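Local coordinates for MGS-MChE2 (Uncultured bacterium, PDB 5JD6), which probably hydrolyses ester bonds, as an esterase of the alpha/beta hydrolase superfamily recovered from the metagenome of lagoon sediments, at residues I39-E44 against E240-L245; G9-L14 against V77-Y82. All coordinates share one frame; numbering follows the deposited sequence.

Interaction 1. Residues I39-E44 against E240-L245; sequences IDYFPE and EFNQLL
Tyr41 and Asn242 mark the closest backbone approach, their CA atoms 7.0 Å apart, where residues 39-44, from the C-terminal part of helix 36-41 onward, lie against helix 238-252. Asn242 meets two consecutive aromatic residues, one over a ring face and the other at a ring edge. Its amide runs nearly parallel to the Tyr41 ring, the planes 8° apart, but sits over the CB–CG end, while its CB stands over the ring face, 3.8 Å from the Tyr41 ring centroid, as a CH-pi contact. The Tyr41 ring is swung away from its backbone N (chi1 -176°), which carries it across to the other helix, where its hydroxyl bonds to His246 ND1. Asn242 OD1 turns to the neighbouring Phe42 and meets the edge of that ring near its plane, 3.2 Å from Phe42 CE2; amide and ring stand at 79°. The amide nitrogen runs past Tyr41 CB to reach Gly37 O, so a short polar side chain suits this buried place: it bonds to a carbonyl of the opposing helix while its CB packs as a small apolar group. Further along, Phe42 CZ rests on Leu245 CD2 at 3.5 Å, the two side chains crossing at about a right angle. Leu245 also touches Ile198 of the central sheet. This is helix-to-helix packing on one side of an alpha/beta hydrolase sheet, between an early helix and the C-terminal one.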
loop_
_atom_site.group_PDB
_atom_site.type_symbol
_atom_site.label_atom_id
_atom_site.label_comp_id
_atom_site.label_asym_id
_atom_site.label_seq_id
_atom_site.Cartn_x
_atom_site.Cartn_y
_atom_site.Cartn_z
ATOM N N ILE A 39 6.282 -11.115 -4.011
ATOM C CA ILE A 39 7.299 -11.066 -5.060
ATOM C C ILE A 39 7.647 -12.462 -5.586
ATOM O O ILE A 39 8.132 -12.606 -6.702
ATOM C CB ILE A 39 8.595 -10.378 -4.560
ATOM C CG1 ILE A 39 8.279 -9.036 -3.903
ATOM C CG2 ILE A 39 9.575 -10.151 -5.701
ATOM C CD1 ILE A 39 9.405 -8.520 -3.028
ATOM N N ASP A 40 7.402 -13.495 -4.788
ATOM C CA ASP A 40 7.730 -14.853 -5.217
ATOM C C ASP A 40 6.548 -15.551 -5.882
ATOM O O ASP A 40 6.730 -16.404 -6.751
ATOM C CB ASP A 40 8.223 -15.686 -4.032
ATOM C CG ASP A 40 9.677 -15.421 -3.698
ATOM O OD1 ASP A 40 10.414 -14.946 -4.587
ATOM O OD2 ASP A 40 10.084 -15.692 -2.549
ATOM N N TYR A 41 5.340 -15.176 -5.480
ATOM C CA TYR A 41 4.135 -15.870 -5.918
ATOM C C TYR A 41 3.586 -15.348 -7.247
ATOM O O TYR A 41 3.534 -16.075 -8.237
ATOM C CB TYR A 41 3.060 -15.763 -4.834
ATOM C CG TYR A 41 1.786 -16.517 -5.133
ATOM C CD1 TYR A 41 1.689 -17.882 -4.893
ATOM C CD2 TYR A 41 0.672 -15.860 -5.640
ATOM C CE1 TYR A 41 0.521 -18.574 -5.160
ATOM C CE2 TYR A 41 -0.501 -16.542 -5.909
ATOM C CZ TYR A 41 -0.569 -17.898 -5.667
ATOM O OH TYR A 41 -1.735 -18.579 -5.935
ATOM N N PHE A 42 3.186 -14.081 -7.262
ATOM C CA PHE A 42 2.432 -13.516 -8.382
ATOM C C PHE A 42 3.166 -13.325 -9.722
ATOM O O PHE A 42 2.528 -13.403 -10.771
ATOM C CB PHE A 42 1.829 -12.180 -7.945
ATOM C CG PHE A 42 0.699 -12.330 -6.969
ATOM C CD1 PHE A 42 -0.606 -12.445 -7.415
ATOM C CD2 PHE A 42 0.947 -12.391 -5.606
ATOM C CE1 PHE A 42 -1.649 -12.598 -6.519
ATOM C CE2 PHE A 42 -0.093 -12.544 -4.706
ATOM C CZ PHE A 42 -1.390 -12.648 -5.163
ATOM N N PRO A 43 4.488 -13.064 -9.712
ATOM C CA PRO A 43 5.109 -12.968 -11.040
ATOM C C PRO A 43 5.112 -14.287 -11.809
ATOM O O PRO A 43 5.209 -14.277 -13.036
ATOM C CB PRO A 43 6.541 -12.523 -10.727
ATOM C CG PRO A 43 6.756 -12.893 -9.323
ATOM C CD PRO A 43 5.438 -12.689 -8.653
ATOM N N GLU A 44 5.004 -15.402 -11.096
ATOM C CA GLU A 44 4.946 -16.710 -11.737
ATOM C C GLU A 44 3.502 -17.095 -12.039
ATOM O O GLU A 44 3.229 -18.184 -12.542
ATOM C CB GLU A 44 5.610 -17.770 -10.855
ATOM C CG GLU A 44 7.025 -17.414 -10.419
ATOM C CD GLU A 44 8.016 -17.402 -11.570
ATOM O OE1 GLU A 44 7.704 -17.968 -12.640
ATOM O OE2 GLU A 44 9.109 -16.821 -11.403
ATOM N N GLU A 240 -1.426 -17.599 3.026
ATOM C CA GLU A 240 -2.865 -17.418 2.897
ATOM C C GLU A 240 -3.196 -16.101 2.215
ATOM O O GLU A 240 -4.215 -15.987 1.534
ATOM C CB GLU A 240 -3.532 -17.482 4.271
ATOM C CG GLU A 240 -3.152 -18.711 5.080
ATOM C CD GLU A 240 -3.854 -18.766 6.422
ATOM O OE1 GLU A 240 -3.203 -19.141 7.421
ATOM O OE2 GLU A 240 -5.057 -18.436 6.478
ATOM N N PHE A 241 -2.332 -15.108 2.402
ATOM C CA PHE A 241 -2.517 -13.814 1.764
ATOM C C PHE A 241 -2.490 -13.967 0.249
ATOM O O PHE A 241 -3.376 -13.472 -0.449
ATOM C CB PHE A 241 -1.442 -12.822 2.215
ATOM C CG PHE A 241 -1.671 -11.422 1.725
ATOM C CD1 PHE A 241 -2.412 -10.526 2.476
ATOM C CD2 PHE A 241 -1.153 -11.003 0.509
ATOM C CE1 PHE A 241 -2.630 -9.237 2.028
ATOM C CE2 PHE A 241 -1.366 -9.715 0.053
ATOM C CZ PHE A 241 -2.106 -8.831 0.815
ATOM N N ASN A 242 -1.471 -14.660 -0.250
ATOM C CA ASN A 242 -1.343 -14.908 -1.679
ATOM C C ASN A 242 -2.554 -15.647 -2.229
ATOM O O ASN A 242 -3.088 -15.282 -3.274
ATOM C CB ASN A 242 -0.069 -15.700 -1.979
ATOM C CG ASN A 242 1.188 -14.871 -1.807
ATOM O OD1 ASN A 242 1.163 -13.649 -1.949
ATOM N ND2 ASN A 242 2.296 -15.534 -1.502
ATOM N N GLN A 243 -2.993 -16.675 -1.508
ATOM C CA GLN A 243 -4.112 -17.498 -1.950
ATOM C C GLN A 243 -5.424 -16.717 -1.940
ATOM O O GLN A 243 -6.224 -16.825 -2.872
ATOM C CB GLN A 243 -4.236 -18.747 -1.074
ATOM C CG GLN A 243 -5.065 -19.856 -1.700
ATOM C CD GLN A 243 -5.335 -20.996 -0.740
ATOM O OE1 GLN A 243 -5.393 -20.800 0.475
ATOM N NE2 GLN A 243 -5.495 -22.199 -1.279
ATOM N N LEU A 244 -5.642 -15.935 -0.887
ATOM C CA LEU A 244 -6.837 -15.100 -0.786
ATOM C C LEU A 244 -6.868 -14.053 -1.892
ATOM O O LEU A 244 -7.894 -13.855 -2.544
ATOM C CB LEU A 244 -6.906 -14.413 0.581
ATOM C CG LEU A 244 -7.315 -15.269 1.780
ATOM C CD1 LEU A 244 -7.267 -14.449 3.060
ATOM C CD2 LEU A 244 -8.699 -15.858 1.572
ATOM N N LEU A 245 -5.736 -13.388 -2.099
ATOM C CA LEU A 245 -5.629 -12.345 -3.112
ATOM C C LEU A 245 -5.745 -12.919 -4.520
ATOM O O LEU A 245 -6.397 -12.332 -5.386
ATOM C CB LEU A 245 -4.309 -11.585 -2.960
ATOM C CG LEU A 245 -4.057 -10.470 -3.978
ATOM C CD1 LEU A 245 -5.227 -9.498 -3.992
ATOM C CD2 LEU A 245 -2.755 -9.742 -3.675
#

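Interaction 2. Residues G9-L14 against V77-Y82; sequences GKFTYL and VDFKGY
Lys80, at the end of helix 66-80, reaches across to Tyr13 on the edge-proximal strand 11-16, while one residue earlier Phe79 meets Phe11 of the same strand. The CB of Lys80 leaves the helix beside the strand rather than straight at it, and the chain turns about the CB–CG bond (chi2 -62°) and then runs extended through CD and CE to NZ. The methylene CE is the first of its atoms to touch Tyr13, with Lys80 CE 3.2 Å from Tyr13 OH and 3.6 Å from Tyr13 CZ, obliquely placed to the ring. At the tip, Lys80 NZ donates a hydrogen bond of 2.8 Å to Tyr13 OH. A lysine suits this place because its long flexible chain spans from helix to strand and brings an N-H to the phenol oxygen. That hydroxyl also has weak hydrogen bonds with Glu8 and Glu15, and Glu15 adds a long, weak ion pair to the ammonium group.

The second pair is purely apolar. Phe11 and Phe79 slide past each other with planes 20° apart and centroids 5.2 Å apart, a strongly offset pair with little overlap. Phe11 CD2 lies over a face of the Phe79 ring, 3.7 Å from Phe79 CD2. Just beyond, Gly81 closes the helix in a Schellman motif, Tyr82 N bonding to Val77 O at 3.3 Å; without a side chain, glycine readily adopts the positive phi of this C-prime position.

Phe76 of the same helix meets the rings of both Phe11 and Tyr13 edge-to-face, and Tyr72 does so with Phe11. Strand 11-16 lies between strands 4-8 and 47-52 in the sheet, and Tyr13 and Lys80 both touch Leu50 of the latter, so helix 66-80 packs its C-terminal end on this border of the sheet.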
loop_
_atom_site.group_PDB
_atom_site.type_symbol
_atom_site.label_atom_id
_atom_site.label_comp_id
_atom_site.label_asym_id
_atom_site.label_seq_id
_atom_site.Cartn_x
_atom_site.Cartn_y
_atom_site.Cartn_z
ATOM N N GLY A 9 16.186 7.278 -13.513
ATOM C CA GLY A 9 15.899 8.645 -13.124
ATOM C C GLY A 9 15.859 8.773 -11.614
ATOM O O GLY A 9 16.766 8.312 -10.924
ATOM N N LYS A 10 14.804 9.394 -11.099
ATOM C CA LYS A 10 14.651 9.565 -9.660
ATOM C C LYS A 10 13.904 8.389 -9.040
ATOM O O LYS A 10 13.718 8.335 -7.824
ATOM C CB LYS A 10 13.919 10.872 -9.349
ATOM C CG LYS A 10 12.485 10.917 -9.856
ATOM C CD LYS A 10 11.772 12.171 -9.378
ATOM C CE LYS A 10 10.328 12.200 -9.846
ATOM N NZ LYS A 10 9.606 13.400 -9.337
ATOM N N PHE A 11 13.480 7.448 -9.880
ATOM C CA PHE A 11 12.703 6.305 -9.415
ATOM C C PHE A 11 13.570 5.090 -9.092
ATOM O O PHE A 11 14.274 4.565 -9.955
ATOM C CB PHE A 11 11.653 5.911 -10.454
ATOM C CG PHE A 11 10.585 6.944 -10.662
ATOM C CD1 PHE A 11 9.705 7.265 -9.642
ATOM C CD2 PHE A 11 10.449 7.584 -11.884
ATOM C CE1 PHE A 11 8.716 8.209 -9.832
ATOM C CE2 PHE A 11 9.464 8.532 -12.082
ATOM C CZ PHE A 11 8.596 8.844 -11.055
ATOM N N THR A 12 13.505 4.652 -7.838
ATOM C CA THR A 12 14.126 3.404 -7.415
ATOM C C THR A 12 13.029 2.402 -7.071
ATOM O O THR A 12 12.148 2.696 -6.262
ATOM C CB THR A 12 15.050 3.609 -6.198
ATOM O OG1 THR A 12 16.079 4.551 -6.528
ATOM C CG2 THR A 12 15.689 2.292 -5.780
ATOM N N TYR A 13 13.073 1.223 -7.685
ATOM C CA TYR A 13 12.009 0.242 -7.486
ATOM C C TYR A 13 12.441 -1.190 -7.791
ATOM O O TYR A 13 13.350 -1.423 -8.587
ATOM C CB TYR A 13 10.795 0.606 -8.346
ATOM C CG TYR A 13 11.047 0.567 -9.839
ATOM C CD1 TYR A 13 11.702 1.611 -10.481
ATOM C CD2 TYR A 13 10.619 -0.508 -10.605
ATOM C CE1 TYR A 13 11.933 1.579 -11.843
ATOM C CE2 TYR A 13 10.843 -0.547 -11.968
ATOM C CZ TYR A 13 11.501 0.499 -12.582
ATOM O OH TYR A 13 11.729 0.464 -13.941
ATOM N N LEU A 14 11.782 -2.145 -7.141
ATOM C CA LEU A 14 11.956 -3.555 -7.468
ATOM C C LEU A 14 10.991 -3.951 -8.574
ATOM O O LEU A 14 9.852 -3.485 -8.614
ATOM C CB LEU A 14 11.733 -4.447 -6.244
ATOM C CG LEU A 14 12.794 -4.471 -5.145
ATOM C CD1 LEU A 14 12.511 -5.608 -4.174
ATOM C CD2 LEU A 14 14.190 -4.599 -5.729
ATOM N N VAL A 77 3.518 5.637 -12.228
ATOM C CA VAL A 77 2.703 4.849 -13.147
ATOM C C VAL A 77 2.713 5.467 -14.543
ATOM O O VAL A 77 2.832 4.758 -15.544
ATOM C CB VAL A 77 1.249 4.722 -12.648
ATOM C CG1 VAL A 77 0.412 3.931 -13.642
ATOM C CG2 VAL A 77 1.216 4.063 -11.278
ATOM N N ASP A 78 2.594 6.791 -14.600
ATOM C CA ASP A 78 2.656 7.513 -15.868
ATOM C C ASP A 78 4.006 7.302 -16.545
ATOM O O ASP A 78 4.073 7.071 -17.751
ATOM C CB ASP A 78 2.403 9.009 -15.659
ATOM C CG ASP A 78 0.985 9.305 -15.211
ATOM O OD1 ASP A 78 0.094 8.463 -15.454
ATOM O OD2 ASP A 78 0.761 10.383 -14.619
ATOM N N PHE A 79 5.074 7.384 -15.758
ATOM C CA PHE A 79 6.419 7.121 -16.256
ATOM C C PHE A 79 6.517 5.726 -16.862
ATOM O O PHE A 79 7.138 5.532 -17.908
ATOM C CB PHE A 79 7.451 7.274 -15.134
ATOM C CG PHE A 79 8.690 6.456 -15.345
ATOM C CD1 PHE A 79 9.573 6.770 -16.361
ATOM C CD2 PHE A 79 8.977 5.378 -14.523
ATOM C CE1 PHE A 79 10.704 6.015 -16.569
ATOM C CE2 PHE A 79 10.121 4.624 -14.720
ATOM C CZ PHE A 79 10.988 4.947 -15.744
ATOM N N LYS A 80 5.902 4.758 -16.195
ATOM C CA LYS A 80 5.897 3.382 -16.673
ATOM C C LYS A 80 5.032 3.228 -17.922
ATOM O O LYS A 80 5.209 2.288 -18.695
ATOM C CB LYS A 80 5.411 2.442 -15.571
ATOM C CG LYS A 80 6.529 1.879 -14.717
ATOM C CD LYS A 80 7.463 1.040 -15.570
ATOM C CE LYS A 80 8.654 0.546 -14.777
ATOM N NZ LYS A 80 9.582 -0.248 -15.630
ATOM N N GLY A 81 4.100 4.157 -18.113
ATOM C CA GLY A 81 3.258 4.156 -19.295
ATOM C C GLY A 81 2.070 3.216 -19.201
ATOM O O GLY A 81 1.536 2.776 -20.217
ATOM N N TYR A 82 1.657 2.908 -17.976
ATOM C CA TYR A 82 0.501 2.047 -17.755
ATOM C C TYR A 82 -0.795 2.844 -17.817
ATOM O O TYR A 82 -0.888 3.938 -17.260
ATOM C CB TYR A 82 0.607 1.337 -16.404
ATOM C CG TYR A 82 1.786 0.401 -16.289
ATOM C CD1 TYR A 82 2.137 -0.437 -17.336
ATOM C CD2 TYR A 82 2.548 0.356 -15.129
ATOM C CE1 TYR A 82 3.213 -1.295 -17.233
ATOM C CE2 TYR A 82 3.627 -0.499 -15.017
ATOM C CZ TYR A 82 3.955 -1.321 -16.072
ATOM O OH TYR A 82 5.029 -2.173 -15.966
#

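Overall arrangement
From the N terminus the chain first supplies strand 11-16 to interaction 2, then helix 36-41 to interaction 1. Helix 66-80 comes back to the strand and closes the first loop, 62 residues long. The chain then runs through the rest of the sheet and, with 195 residues between the two segments of interaction 1, reaches 240-245, where helix 238-252 closes the second. The segments alternate, so the two loops cross rather than nest. Interaction 2 ties a helix to the N-terminal border of the sheet, whereas interaction 1 joins the early part of the fold to its C-terminal helix. Their centres lie 22 Å apart, and the two contacts do not touch.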